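PDB 6SL9: enoyl-CoA hydratase/carnithine racemase from Thermus thermophilus JL-18, which probably catalyses the isomerisation that yields oxepin-CoA in bacterial phenylacetic acid catabolism, as the PaaG isomerase of the crotonase family. Local coordinates for residues P201-A204 / Y205-K209; L212-T215 / Y216-L220; E227-L230 / Q231-G235; A63-L67 / T68-D72; A156-L159 / L160-P164. One frame throughout, in Å; residues are numbered along the deposited sequence.

Interactions 1 to 3 follow the chain through two successive helices near the C-terminus, 202-214 and 220-235, which fold back on each other and meet the second subunit of the trimer. Interaction 1 opens the first helix and interaction 2 closes it, about 17 Å away between centres. Interaction 3 lies beside interaction 1, where Leu207 CD2 comes within 3.7 Å of Gln233 OE1. Interactions 4 and 5 lie on the other side of the chain's centre from interaction 1; their centres are about 22 Å apart, and both reach the third subunit. The loop of interaction 4, as in other crotonases, probably borders the active site; interaction 4 has its centre about 36 Å from that of interaction 1.

Interaction 1 of 5, residues P201-A204 / Y205-K209; sequences PTRA and YALTK
Ala204 O takes two bonds from Thr208, whose OG1 donates at 2.8 Å from above the carbonyl plane, while its backbone N arrives from the opposite face. Thr208 OG1 lies beside its own backbone N and anti to the carbonyl carbon (chi1 -61°), which folds the hydroxyl back along the helix. This is a familiar way for a buried threonine to satisfy its hydroxyl inside a helix. At the start of the helix Pro201 holds the N-cap position. Its O accepts Tyr205 N at 3.0 Å in the carbonyl plane, and the same oxygen lies over one face of the Tyr205 ring, 3.6 Å from CG. The proline adds a carbon contact, CD to Tyr205 CZ at 3.7 Å, so its ring meets the phenol end of the tyrosine. On another flank the bent Arg203 chain brings NH2 to 3.8 Å from Ala206 CB, while the guanidinium is held by a salt bridge to Glu95. Thr202 OG1 bonds to Arg50. Ala204, Tyr205 and Thr208 pack against Gly136, Val133 and Pro139 of the second subunit, and Leu207 turns to the neighbouring helix 220-235.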
loop_
_atom_site.group_PDB
_atom_site.type_symbol
_atom_site.label_atom_id
_atom_site.label_comp_id
_atom_site.label_asym_id
_atom_site.label_seq_id
_atom_site.Cartn_x
_atom_site.Cartn_y
_atom_site.Cartn_z
ATOM N N PRO A 201 -14.369 -19.939 -10.987
ATOM C CA PRO A 201 -13.372 -20.198 -12.036
ATOM C C PRO A 201 -11.984 -20.323 -11.397
ATOM O O PRO A 201 -11.244 -19.356 -11.308
ATOM C CB PRO A 201 -13.495 -18.971 -12.953
ATOM C CG PRO A 201 -13.938 -17.853 -12.024
ATOM C CD PRO A 201 -14.834 -18.525 -10.998
ATOM N N THR A 202 -11.663 -21.537 -11.002
ATOM C CA THR A 202 -10.480 -21.790 -10.178
ATOM C C THR A 202 -9.198 -21.270 -10.855
ATOM O O THR A 202 -8.289 -20.774 -10.154
ATOM C CB THR A 202 -10.409 -23.274 -9.837
ATOM O OG1 THR A 202 -11.688 -23.744 -9.466
ATOM C CG2 THR A 202 -9.388 -23.573 -8.776
ATOM N N ARG A 203 -9.105 -21.424 -12.159
ATOM C CA ARG A 203 -7.899 -20.934 -12.861
ATOM C C ARG A 203 -7.806 -19.417 -12.770
ATOM O O ARG A 203 -6.682 -18.856 -12.630
ATOM C CB ARG A 203 -7.829 -21.372 -14.307
ATOM C CG ARG A 203 -7.816 -22.873 -14.524
ATOM C CD ARG A 203 -6.703 -23.560 -13.781
ATOM N NE ARG A 203 -5.390 -23.021 -14.155
ATOM C CZ ARG A 203 -4.309 -22.917 -13.389
ATOM N NH1 ARG A 203 -3.202 -22.344 -13.862
ATOM N NH2 ARG A 203 -4.327 -23.315 -12.135
ATOM N N ALA A 204 -8.908 -18.721 -12.925
ATOM C CA ALA A 204 -8.894 -17.259 -12.835
ATOM C C ALA A 204 -8.500 -16.867 -11.419
ATOM O O ALA A 204 -7.706 -15.951 -11.234
ATOM C CB ALA A 204 -10.205 -16.677 -13.235
ATOM N N TYR A 205 -8.957 -17.615 -10.404
ATOM C CA TYR A 205 -8.533 -17.309 -9.019
ATOM C C TYR A 205 -7.033 -17.510 -8.914
ATOM O O TYR A 205 -6.321 -16.669 -8.318
ATOM C CB TYR A 205 -9.271 -18.173 -8.006
ATOM C CG TYR A 205 -10.774 -18.026 -7.945
ATOM C CD1 TYR A 205 -11.434 -16.835 -8.110
ATOM C CD2 TYR A 205 -11.546 -19.114 -7.588
ATOM C CE1 TYR A 205 -12.801 -16.712 -7.923
ATOM C CE2 TYR A 205 -12.906 -19.029 -7.404
ATOM C CZ TYR A 205 -13.554 -17.832 -7.588
ATOM O OH TYR A 205 -14.900 -17.748 -7.414
ATOM N N ALA A 206 -6.511 -18.617 -9.386
ATOM C CA ALA A 206 -5.084 -18.945 -9.239
ATOM C C ALA A 206 -4.219 -17.870 -9.877
ATOM O O ALA A 206 -3.217 -17.485 -9.304
ATOM C CB ALA A 206 -4.848 -20.261 -9.908
ATOM N N LEU A 207 -4.584 -17.490 -11.085
ATOM C CA LEU A 207 -3.767 -16.542 -11.868
ATOM C C LEU A 207 -3.883 -15.133 -11.287
ATOM O O LEU A 207 -2.902 -14.387 -11.270
ATOM C CB LEU A 207 -4.125 -16.631 -13.350
ATOM C CG LEU A 207 -3.853 -17.988 -13.993
ATOM C CD1 LEU A 207 -4.411 -18.038 -15.374
ATOM C CD2 LEU A 207 -2.402 -18.313 -14.052
ATOM N N THR A 208 -5.055 -14.774 -10.780
ATOM C CA THR A 208 -5.239 -13.481 -10.093
ATOM C C THR A 208 -4.348 -13.414 -8.863
ATOM O O THR A 208 -3.718 -12.368 -8.612
ATOM C CB THR A 208 -6.715 -13.241 -9.773
ATOM O OG1 THR A 208 -7.453 -13.210 -10.993
ATOM C CG2 THR A 208 -6.940 -11.949 -9.049
ATOM N N LYS A 209 -4.271 -14.485 -8.126
ATOM C CA LYS A 209 -3.417 -14.528 -6.909
ATOM C C LYS A 209 -1.965 -14.276 -7.278
ATOM O O LYS A 209 -1.260 -13.578 -6.536
ATOM C CB LYS A 209 -3.578 -15.878 -6.217
ATOM C CG LYS A 209 -4.897 -15.994 -5.497
ATOM C CD LYS A 209 -5.114 -17.391 -4.982
ATOM C CE LYS A 209 -4.033 -17.853 -4.015
ATOM N NZ LYS A 209 -4.563 -18.930 -3.109
#

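Interaction 2 of 5, residues L212-T215 / Y216-L220; sequences LLET and YRLSL
Glu214 and Arg217 run side by side and meet in a salt bridge near the C-terminal part of helix 202-214. From Glu214 CB, which touches Leu218 CD1 at 3.9 Å, the chain bends at chi2 (-145°) and carries the carboxylate over to the arginine, where OE2 meets NH1 at 3.1 Å. The oxygen lies at the edge of the guanidinium, in its plane, and the two flat groups are nearly coplanar, 13° apart. Arg217 CG stands between its backbone N and carbonyl carbon (chi1 72°), which lays it 3.4 Å from Glu214 O. That same oxygen accepts Arg217 N at 3.2 Å, from above the carbonyl plane, and Leu218 CG rests against it too. The side-chain pair therefore spans the turn that this backbone bond closes. Next to this, the Thr215 methyl CG2 lies over one face of the Tyr216 ring, 3.4 Å from CD2, while Thr215 OG1 bonds to Ser144 O of the second subunit. One water stitches the turn further: it donates to Leu213 O at 2.8 Å and accepts from Tyr216 N at 3.1 Å. Then comes Ser219, N-cap of the following helix; its OG caps a backbone N there and Glu222 OE1 accepts its own N, consistent with a capping box. The segment is thus the connection of a helical hairpin: Glu214 and Leu218 lean on Leu226 of helix 220-235, Leu213 and Tyr216 touch helix 143-151, and Tyr216 also packs on Pro148 of the second subunit.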
loop_
_atom_site.group_PDB
_atom_site.type_symbol
_atom_site.label_atom_id
_atom_site.label_comp_id
_atom_site.label_asym_id
_atom_site.label_seq_id
_atom_site.Cartn_x
_atom_site.Cartn_y
_atom_site.Cartn_z
ATOM N N LEU A 212 -1.451 -10.555 -7.923
ATOM C CA LEU A 212 -1.439 -9.817 -6.650
ATOM C C LEU A 212 -0.145 -10.034 -5.912
ATOM O O LEU A 212 0.382 -9.062 -5.345
ATOM C CB LEU A 212 -2.624 -10.234 -5.795
ATOM C CG LEU A 212 -3.997 -9.761 -6.299
ATOM C CD1 LEU A 212 -5.076 -10.343 -5.418
ATOM C CD2 LEU A 212 -4.048 -8.233 -6.349
ATOM N N LEU A 213 0.394 -11.224 -5.901
ATOM C CA LEU A 213 1.613 -11.513 -5.108
ATOM C C LEU A 213 2.791 -10.677 -5.651
ATOM O O LEU A 213 3.676 -10.320 -4.901
ATOM C CB LEU A 213 1.937 -13.002 -5.119
ATOM C CG LEU A 213 2.913 -13.466 -4.067
ATOM C CD1 LEU A 213 2.307 -13.390 -2.696
ATOM C CD2 LEU A 213 3.401 -14.855 -4.341
ATOM N N GLU A 214 2.800 -10.418 -6.956
ATOM C CA GLU A 214 3.945 -9.715 -7.608
ATOM C C GLU A 214 3.727 -8.203 -7.686
ATOM O O GLU A 214 4.700 -7.534 -8.064
ATOM C CB GLU A 214 4.150 -10.223 -9.029
ATOM C CG GLU A 214 4.404 -11.710 -9.062
ATOM C CD GLU A 214 5.366 -12.164 -10.120
ATOM O OE1 GLU A 214 5.017 -13.164 -10.804
ATOM O OE2 GLU A 214 6.517 -11.611 -10.117
ATOM N N THR A 215 2.511 -7.677 -7.519
ATOM C CA THR A 215 2.115 -6.308 -8.026
ATOM C C THR A 215 3.106 -5.244 -7.532
ATOM O O THR A 215 3.469 -4.272 -8.280
ATOM C CB THR A 215 0.665 -5.969 -7.640
ATOM O OG1 THR A 215 0.417 -4.672 -8.296
ATOM C CG2 THR A 215 0.485 -5.946 -6.127
ATOM N N TYR A 216 3.514 -5.293 -6.299
ATOM C CA TYR A 216 4.237 -4.118 -5.767
ATOM C C TYR A 216 5.680 -4.013 -6.296
ATOM O O TYR A 216 6.210 -2.905 -6.343
ATOM C CB TYR A 216 4.234 -4.132 -4.234
ATOM C CG TYR A 216 2.854 -3.957 -3.638
ATOM C CD1 TYR A 216 2.270 -2.715 -3.509
ATOM C CD2 TYR A 216 2.108 -5.068 -3.288
ATOM C CE1 TYR A 216 0.999 -2.552 -2.990
ATOM C CE2 TYR A 216 0.841 -4.927 -2.781
ATOM C CZ TYR A 216 0.303 -3.671 -2.587
ATOM O OH TYR A 216 -0.925 -3.598 -1.999
ATOM N N ARG A 217 6.302 -5.130 -6.630
ATOM C CA ARG A 217 7.708 -5.104 -7.073
ATOM C C ARG A 217 7.843 -4.872 -8.565
ATOM O O ARG A 217 8.962 -4.696 -8.984
ATOM C CB ARG A 217 8.414 -6.376 -6.648
ATOM C CG ARG A 217 7.997 -7.622 -7.410
ATOM C CD ARG A 217 8.779 -8.817 -6.973
ATOM N NE ARG A 217 10.017 -8.841 -7.716
ATOM C CZ ARG A 217 10.203 -9.474 -8.861
ATOM N NH1 ARG A 217 9.236 -10.207 -9.394
ATOM N NH2 ARG A 217 11.382 -9.396 -9.446
ATOM N N LEU A 218 6.755 -4.959 -9.314
ATOM C CA LEU A 218 6.851 -4.779 -10.786
ATOM C C LEU A 218 6.729 -3.327 -11.192
ATOM O O LEU A 218 5.958 -2.574 -10.615
ATOM C CB LEU A 218 5.768 -5.604 -11.459
ATOM C CG LEU A 218 5.855 -7.112 -11.224
ATOM C CD1 LEU A 218 4.778 -7.791 -12.065
ATOM C CD2 LEU A 218 7.217 -7.682 -11.613
ATOM N N SER A 219 7.459 -2.969 -12.229
ATOM C CA SER A 219 7.158 -1.726 -12.961
ATOM C C SER A 219 5.782 -1.881 -13.623
ATOM O O SER A 219 5.331 -3.005 -13.883
ATOM C CB SER A 219 8.206 -1.418 -13.965
ATOM O OG SER A 219 8.121 -2.343 -15.035
ATOM N N LEU A 220 5.163 -0.779 -13.973
ATOM C CA LEU A 220 3.932 -0.859 -14.754
ATOM C C LEU A 220 4.170 -1.670 -16.026
ATOM O O LEU A 220 3.328 -2.510 -16.390
ATOM C CB LEU A 220 3.387 0.515 -15.050
ATOM C CG LEU A 220 2.157 0.481 -15.918
ATOM C CD1 LEU A 220 0.984 -0.207 -15.362
ATOM C CD2 LEU A 220 1.806 1.783 -16.468
HETATM O O HOH W 1 4.158 -7.607 -4.301
#

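Interaction 3 of 5, residues E227-L230 / Q231-G235; sequences EAVL and QGQAG
Gln231 CB presses to 3.1 Å from Glu227 O, within the second helix of a helical hairpin in the C-terminal part of the crotonase fold, packed on the second subunit. This is the tight part. The same oxygen accepts Gln231 N at 2.8 Å, and one residue on Gly232 N reaches Ala228 O at 3.0 Å, where the glycine brings no side chain to the helix surface. Both polar side chains of this face leave the helix for the second subunit. Gln231 CG stands anti to the backbone N (chi1 -165°) and the chain bends at chi2, which turns the amide outward; its NE2 bonds to Val138 O and Asp140 OD2 of that subunit. Glu227, nearly straight beyond CG, gives OE1 to Ser144 OG and OE2 to Gly142 N of the same neighbour. Two acceptors on one residue and, one turn on, an amide nitrogen that donates twice thus grip the adjoining chain. The other flank is looser and contains the exposed Gln233. Its chain runs alongside Val229 and Leu230 rather than bonding to them: NE2 is 3.8 Å from Val229 CG1, and OE1 is 3.9 Å from Leu230 CD2. The methylene CG rests nearer the backbone, 3.5 Å from Val229 O. Leu230 belongs to the inner side and touches Leu211 of helix 202-214. In its backbone, Leu230 O receives Ala234 N at 2.9 Å in a nearly straight bond, 168° at the hydrogen.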
loop_
_atom_site.group_PDB
_atom_site.type_symbol
_atom_site.label_atom_id
_atom_site.label_comp_id
_atom_site.label_asym_id
_atom_site.label_seq_id
_atom_site.Cartn_x
_atom_site.Cartn_y
_atom_site.Cartn_z
ATOM N N GLU A 227 0.230 -9.379 -16.992
ATOM C CA GLU A 227 -1.214 -9.436 -17.267
ATOM C C GLU A 227 -1.483 -10.070 -18.632
ATOM O O GLU A 227 -2.376 -10.915 -18.783
ATOM C CB GLU A 227 -1.832 -8.055 -17.173
ATOM C CG GLU A 227 -2.003 -7.481 -15.785
ATOM C CD GLU A 227 -2.544 -6.057 -15.707
ATOM O OE1 GLU A 227 -2.830 -5.541 -14.587
ATOM O OE2 GLU A 227 -2.651 -5.441 -16.804
ATOM N N ALA A 228 -0.717 -9.676 -19.629
ATOM C CA ALA A 228 -0.912 -10.230 -20.993
ATOM C C ALA A 228 -0.678 -11.747 -20.974
ATOM O O ALA A 228 -1.458 -12.493 -21.545
ATOM C CB ALA A 228 -0.013 -9.516 -21.987
ATOM N N VAL A 229 0.426 -12.187 -20.382
ATOM C CA VAL A 229 0.730 -13.623 -20.363
ATOM C C VAL A 229 -0.360 -14.378 -19.631
ATOM O O VAL A 229 -0.861 -15.404 -20.126
ATOM C CB VAL A 229 2.114 -13.868 -19.733
ATOM C CG1 VAL A 229 2.389 -15.344 -19.489
ATOM C CG2 VAL A 229 3.228 -13.278 -20.574
ATOM N N LEU A 230 -0.759 -13.928 -18.435
ATOM C CA LEU A 230 -1.716 -14.714 -17.640
ATOM C C LEU A 230 -3.109 -14.620 -18.235
ATOM O O LEU A 230 -3.843 -15.589 -18.158
ATOM C CB LEU A 230 -1.621 -14.273 -16.182
ATOM C CG LEU A 230 -0.242 -14.459 -15.502
ATOM C CD1 LEU A 230 -0.301 -14.144 -14.021
ATOM C CD2 LEU A 230 0.339 -15.858 -15.706
ATOM N N GLN A 231 -3.488 -13.458 -18.766
ATOM C CA GLN A 231 -4.783 -13.399 -19.455
ATOM C C GLN A 231 -4.777 -14.317 -20.673
ATOM O O GLN A 231 -5.835 -14.907 -20.987
ATOM C CB GLN A 231 -5.122 -11.985 -19.883
ATOM C CG GLN A 231 -6.577 -11.763 -20.280
ATOM C CD GLN A 231 -7.459 -11.768 -19.044
ATOM O OE1 GLN A 231 -7.613 -12.801 -18.346
ATOM N NE2 GLN A 231 -7.933 -10.577 -18.712
ATOM N N GLY A 232 -3.670 -14.462 -21.342
ATOM C CA GLY A 232 -3.585 -15.400 -22.478
ATOM C C GLY A 232 -3.927 -16.786 -22.003
ATOM O O GLY A 232 -4.686 -17.537 -22.658
ATOM N N GLN A 233 -3.376 -17.178 -20.854
ATOM C CA GLN A 233 -3.669 -18.499 -20.246
ATOM C C GLN A 233 -5.143 -18.562 -19.850
ATOM O O GLN A 233 -5.811 -19.573 -20.176
ATOM C CB GLN A 233 -2.752 -18.748 -19.067
ATOM C CG GLN A 233 -1.292 -18.831 -19.448
ATOM C CD GLN A 233 -0.344 -18.997 -18.294
ATOM O OE1 GLN A 233 -0.747 -19.298 -17.172
ATOM N NE2 GLN A 233 0.940 -18.720 -18.550
ATOM N N ALA A 234 -5.648 -17.584 -19.127
ATOM C CA ALA A 234 -7.053 -17.627 -18.684
ATOM C C ALA A 234 -8.016 -17.698 -19.896
ATOM O O ALA A 234 -9.022 -18.413 -19.870
ATOM C CB ALA A 234 -7.399 -16.436 -17.816
ATOM N N GLY A 235 -7.672 -17.054 -20.988
ATOM C CA GLY A 235 -8.508 -16.984 -22.185
ATOM C C GLY A 235 -8.604 -18.326 -22.878
ATOM O O GLY A 235 -9.551 -18.506 -23.646
#

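Interaction 4 of 5, residues A63-L67 / T68-D72; sequences AGQDL and TEFGD
The amide of Gln65 points an N-H, in its own plane, at the carboxylate of Glu69 and lies obliquely against the ring of Phe70. Gln65 NE2 meets Glu69 OE2 at 2.9 Å, on the anti side of the carboxylate, the two planes being 30° apart. It gives a second bond to Asp66 O, and a water that donates to both Gln65 OE1 and Glu69 OE2 closes a small ring. The phenyl ring is turned 46° from the amide, and Gln65 NE2 comes to 3.6 Å from Phe70 CE2; elsewhere the ring makes edge-to-face contacts with Tyr77 and His80. The Asp66 carboxylate is used differently. With CG anti to the backbone N (chi1 -177°), OD1 takes Thr68 OG1 at 2.7 Å on its syn side and Thr68 N at 3.0 Å from the same face, an Asx turn. Glu69 N then bonds to Asp66 O at 3.1 Å, reaching it from the face opposite to Gln65 NE2. The AGQDL sequence belongs to a loop that in crotonases borders the active site and commonly supplies an oxyanion-hole N-H. Asp66 OD2 pairs with Arg21 and Glu69 OE1 accepts Gly30 N, so each oxygen of both carboxylates is engaged, and the crossed bonds hold the rotation of the side chains and the shape of this irregular loop.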
loop_
_atom_site.group_PDB
_atom_site.type_symbol
_atom_site.label_atom_id
_atom_site.label_comp_id
_atom_site.label_asym_id
_atom_site.label_seq_id
_atom_site.Cartn_x
_atom_site.Cartn_y
_atom_site.Cartn_z
ATOM N N ALA A 63 -1.355 -19.814 18.479
ATOM C CA ALA A 63 -0.500 -18.900 19.283
ATOM C C ALA A 63 0.921 -18.712 18.718
ATOM O O ALA A 63 1.691 -17.953 19.287
ATOM C CB ALA A 63 -0.436 -19.383 20.723
ATOM N N GLY A 64 1.210 -19.325 17.579
ATOM C CA GLY A 64 2.513 -19.151 16.929
ATOM C C GLY A 64 3.494 -20.192 17.386
ATOM O O GLY A 64 3.130 -21.267 17.846
ATOM N N GLN A 65 4.775 -19.917 17.163
ATOM C CA GLN A 65 5.845 -20.899 17.350
ATOM C C GLN A 65 5.831 -21.466 18.746
ATOM O O GLN A 65 5.799 -20.712 19.733
ATOM C CB GLN A 65 7.206 -20.256 17.106
ATOM C CG GLN A 65 8.371 -21.160 17.431
ATOM C CD GLN A 65 8.502 -22.332 16.492
ATOM O OE1 GLN A 65 8.341 -22.223 15.275
ATOM N NE2 GLN A 65 8.786 -23.523 17.035
ATOM N N ASP A 66 5.953 -22.802 18.828
ATOM C CA ASP A 66 6.203 -23.504 20.091
ATOM C C ASP A 66 7.666 -23.264 20.521
ATOM O O ASP A 66 8.563 -23.824 19.890
ATOM C CB ASP A 66 5.906 -24.975 19.905
ATOM C CG ASP A 66 6.050 -25.814 21.140
ATOM O OD1 ASP A 66 6.530 -25.298 22.158
ATOM O OD2 ASP A 66 5.779 -27.035 21.008
ATOM N N LEU A 67 7.898 -22.483 21.565
ATOM C CA LEU A 67 9.298 -22.172 21.966
ATOM C C LEU A 67 10.061 -23.404 22.467
ATOM O O LEU A 67 11.288 -23.377 22.445
ATOM C CB LEU A 67 9.264 -21.070 23.028
ATOM C CG LEU A 67 8.582 -19.775 22.556
ATOM C CD1 LEU A 67 8.515 -18.747 23.653
ATOM C CD2 LEU A 67 9.279 -19.211 21.339
ATOM N N THR A 68 9.352 -24.469 22.820
ATOM C CA THR A 68 9.973 -25.720 23.320
ATOM C C THR A 68 10.572 -26.528 22.167
ATOM O O THR A 68 11.393 -27.412 22.457
ATOM C CB THR A 68 9.003 -26.529 24.167
ATOM O OG1 THR A 68 8.129 -27.192 23.241
ATOM C CG2 THR A 68 8.294 -25.657 25.175
ATOM N N GLU A 69 10.301 -26.180 20.904
ATOM C CA GLU A 69 10.924 -26.934 19.784
ATOM C C GLU A 69 12.451 -26.861 19.840
ATOM O O GLU A 69 13.104 -27.761 19.367
ATOM C CB GLU A 69 10.384 -26.400 18.463
ATOM C CG GLU A 69 10.849 -27.218 17.272
ATOM C CD GLU A 69 10.233 -26.888 15.917
ATOM O OE1 GLU A 69 10.574 -27.543 14.944
ATOM O OE2 GLU A 69 9.454 -26.024 15.828
ATOM N N PHE A 70 12.992 -25.757 20.330
ATOM C CA PHE A 70 14.443 -25.448 20.357
ATOM C C PHE A 70 15.043 -25.925 21.673
ATOM O O PHE A 70 14.368 -25.839 22.735
ATOM C CB PHE A 70 14.658 -23.961 20.060
ATOM C CG PHE A 70 14.002 -23.491 18.796
ATOM C CD1 PHE A 70 14.444 -23.906 17.564
ATOM C CD2 PHE A 70 12.828 -22.781 18.884
ATOM C CE1 PHE A 70 13.785 -23.502 16.413
ATOM C CE2 PHE A 70 12.177 -22.379 17.735
ATOM C CZ PHE A 70 12.654 -22.744 16.510
ATOM N N GLY A 71 16.288 -26.377 21.601
ATOM C CA GLY A 71 16.990 -26.772 22.822
ATOM C C GLY A 71 17.259 -25.539 23.653
ATOM O O GLY A 71 16.607 -24.492 23.452
ATOM N N ASP A 72 18.201 -25.688 24.571
ATOM C CA ASP A 72 18.786 -24.588 25.366
ATOM C C ASP A 72 19.970 -24.040 24.544
ATOM O O ASP A 72 20.403 -22.964 24.872
ATOM C CB ASP A 72 19.077 -25.063 26.810
ATOM C CG ASP A 72 17.859 -25.193 27.734
ATOM O OD1 ASP A 72 16.974 -26.048 27.458
ATOM O OD2 ASP A 72 17.805 -24.457 28.770
HETATM O O HOH W 2 8.636 -24.150 13.566
#

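Interaction 5 of 5, residues A156-L159 / L160-P164; sequences AQEL and LLLSP
Three regular backbone bonds carry the last turns of helix 153-162: Leu160 N to Ala156 O, Leu161 N to Gln157 O, and Leu162 N to Glu158 O, the last at 3.0 Å. The next one is weak: Ser163 N reaches Leu159 O at 3.1 Å with only 126° at the hydrogen, as the chain turns to positive phi (47°). Ser163 CA adds a C-H contact to that oxygen at 3.3 Å. Leu159 O is also served from outside the turn, by Thr130 OG1 and by a water at 3.1 Å, which donates in addition to Pro164 O at 2.7 Å and so links Leu159 to Pro164 beyond the turn. The helix is left through a positive-phi residue followed by a proline; Pro164 has no N-H to offer and instead sets CD 3.7 Å from Glu158 O. This ending steers the chain toward strand 166-167 of the small three-stranded sheet. Among polar side chains, Ser163 OG, anti to its backbone N (chi1 -170°), accepts Ala131 N from just past strand 127-129 of that sheet, and Gln157 OE1 accepts Arg120 NH1 of the third subunit. Side-chain carbons also rest on backbone oxygens of the preceding turn: Leu160 CG sits 3.3 Å from Ala156 O, and Leu161 CG is about as near to Gln157 O. In the packing, the Leu159 and Pro164 side chains cross at about a right angle, CD1 4.2 Å from CG. Leu160 lies on Leu143 and Leu147 of helix 143-151, and Leu161 on Asp118 of the third subunit.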
loop_
_atom_site.group_PDB
_atom_site.type_symbol
_atom_site.label_atom_id
_atom_site.label_comp_id
_atom_site.label_asym_id
_atom_site.label_seq_id
_atom_site.Cartn_x
_atom_site.Cartn_y
_atom_site.Cartn_z
ATOM N N ALA A 156 1.125 -0.979 10.037
ATOM C CA ALA A 156 2.109 -2.063 10.209
ATOM C C ALA A 156 3.167 -1.628 11.231
ATOM O O ALA A 156 3.572 -2.444 12.091
ATOM C CB ALA A 156 2.721 -2.449 8.871
ATOM N N GLN A 157 3.637 -0.378 11.189
ATOM C CA GLN A 157 4.654 0.102 12.187
ATOM C C GLN A 157 4.115 -0.078 13.585
ATOM O O GLN A 157 4.838 -0.581 14.495
ATOM C CB GLN A 157 4.920 1.609 11.949
ATOM C CG GLN A 157 5.786 1.809 10.736
ATOM C CD GLN A 157 5.807 3.292 10.354
ATOM O OE1 GLN A 157 4.788 4.024 10.421
ATOM N NE2 GLN A 157 6.940 3.645 9.824
ATOM N N GLU A 158 2.897 0.414 13.817
ATOM C CA GLU A 158 2.362 0.366 15.201
ATOM C C GLU A 158 2.181 -1.099 15.623
ATOM O O GLU A 158 2.506 -1.485 16.743
ATOM C CB GLU A 158 1.035 1.109 15.169
ATOM C CG GLU A 158 0.341 1.238 16.500
ATOM C CD GLU A 158 -0.904 2.091 16.456
ATOM O OE1 GLU A 158 -1.306 2.608 15.355
ATOM O OE2 GLU A 158 -1.478 2.245 17.548
ATOM N N LEU A 159 1.567 -1.898 14.743
ATOM C CA LEU A 159 1.213 -3.272 15.110
ATOM C C LEU A 159 2.480 -4.058 15.402
ATOM O O LEU A 159 2.441 -4.917 16.274
ATOM C CB LEU A 159 0.396 -3.935 14.011
ATOM C CG LEU A 159 -1.099 -3.682 14.061
ATOM C CD1 LEU A 159 -1.676 -2.397 14.598
ATOM C CD2 LEU A 159 -1.722 -4.218 12.807
ATOM N N LEU A 160 3.528 -3.868 14.618
ATOM C CA LEU A 160 4.745 -4.654 14.806
ATOM C C LEU A 160 5.588 -4.155 15.973
ATOM O O LEU A 160 6.127 -4.991 16.750
ATOM C CB LEU A 160 5.560 -4.651 13.502
ATOM C CG LEU A 160 4.946 -5.453 12.380
ATOM C CD1 LEU A 160 5.636 -5.093 11.087
ATOM C CD2 LEU A 160 5.043 -6.956 12.637
ATOM N N LEU A 161 5.755 -2.856 16.106
ATOM C CA LEU A 161 6.672 -2.311 17.118
ATOM C C LEU A 161 6.038 -2.350 18.503
ATOM O O LEU A 161 6.784 -2.625 19.474
ATOM C CB LEU A 161 7.128 -0.905 16.728
ATOM C CG LEU A 161 7.922 -0.813 15.413
ATOM C CD1 LEU A 161 8.142 0.649 15.058
ATOM C CD2 LEU A 161 9.236 -1.574 15.443
ATOM N N LEU A 162 4.731 -2.147 18.612
ATOM C CA LEU A 162 4.099 -2.124 19.928
ATOM C C LEU A 162 3.347 -3.420 20.249
ATOM O O LEU A 162 2.957 -3.587 21.384
ATOM C CB LEU A 162 3.162 -0.920 19.995
ATOM C CG LEU A 162 3.849 0.436 19.822
ATOM C CD1 LEU A 162 2.840 1.563 19.936
ATOM C CD2 LEU A 162 4.995 0.595 20.823
ATOM N N SER A 163 3.067 -4.272 19.262
ATOM C CA SER A 163 2.354 -5.556 19.461
ATOM C C SER A 163 1.096 -5.411 20.316
ATOM O O SER A 163 0.907 -6.191 21.239
ATOM C CB SER A 163 3.292 -6.619 20.001
ATOM O OG SER A 163 2.713 -7.903 19.999
ATOM N N PRO A 164 0.173 -4.499 19.989
ATOM C CA PRO A 164 -1.128 -4.500 20.631
ATOM C C PRO A 164 -1.901 -5.765 20.269
ATOM O O PRO A 164 -1.683 -6.378 19.224
ATOM C CB PRO A 164 -1.807 -3.264 20.035
ATOM C CG PRO A 164 -1.204 -3.160 18.670
ATOM C CD PRO A 164 0.243 -3.504 18.899
HETATM O O HOH W 3 -0.139 -6.554 16.968
#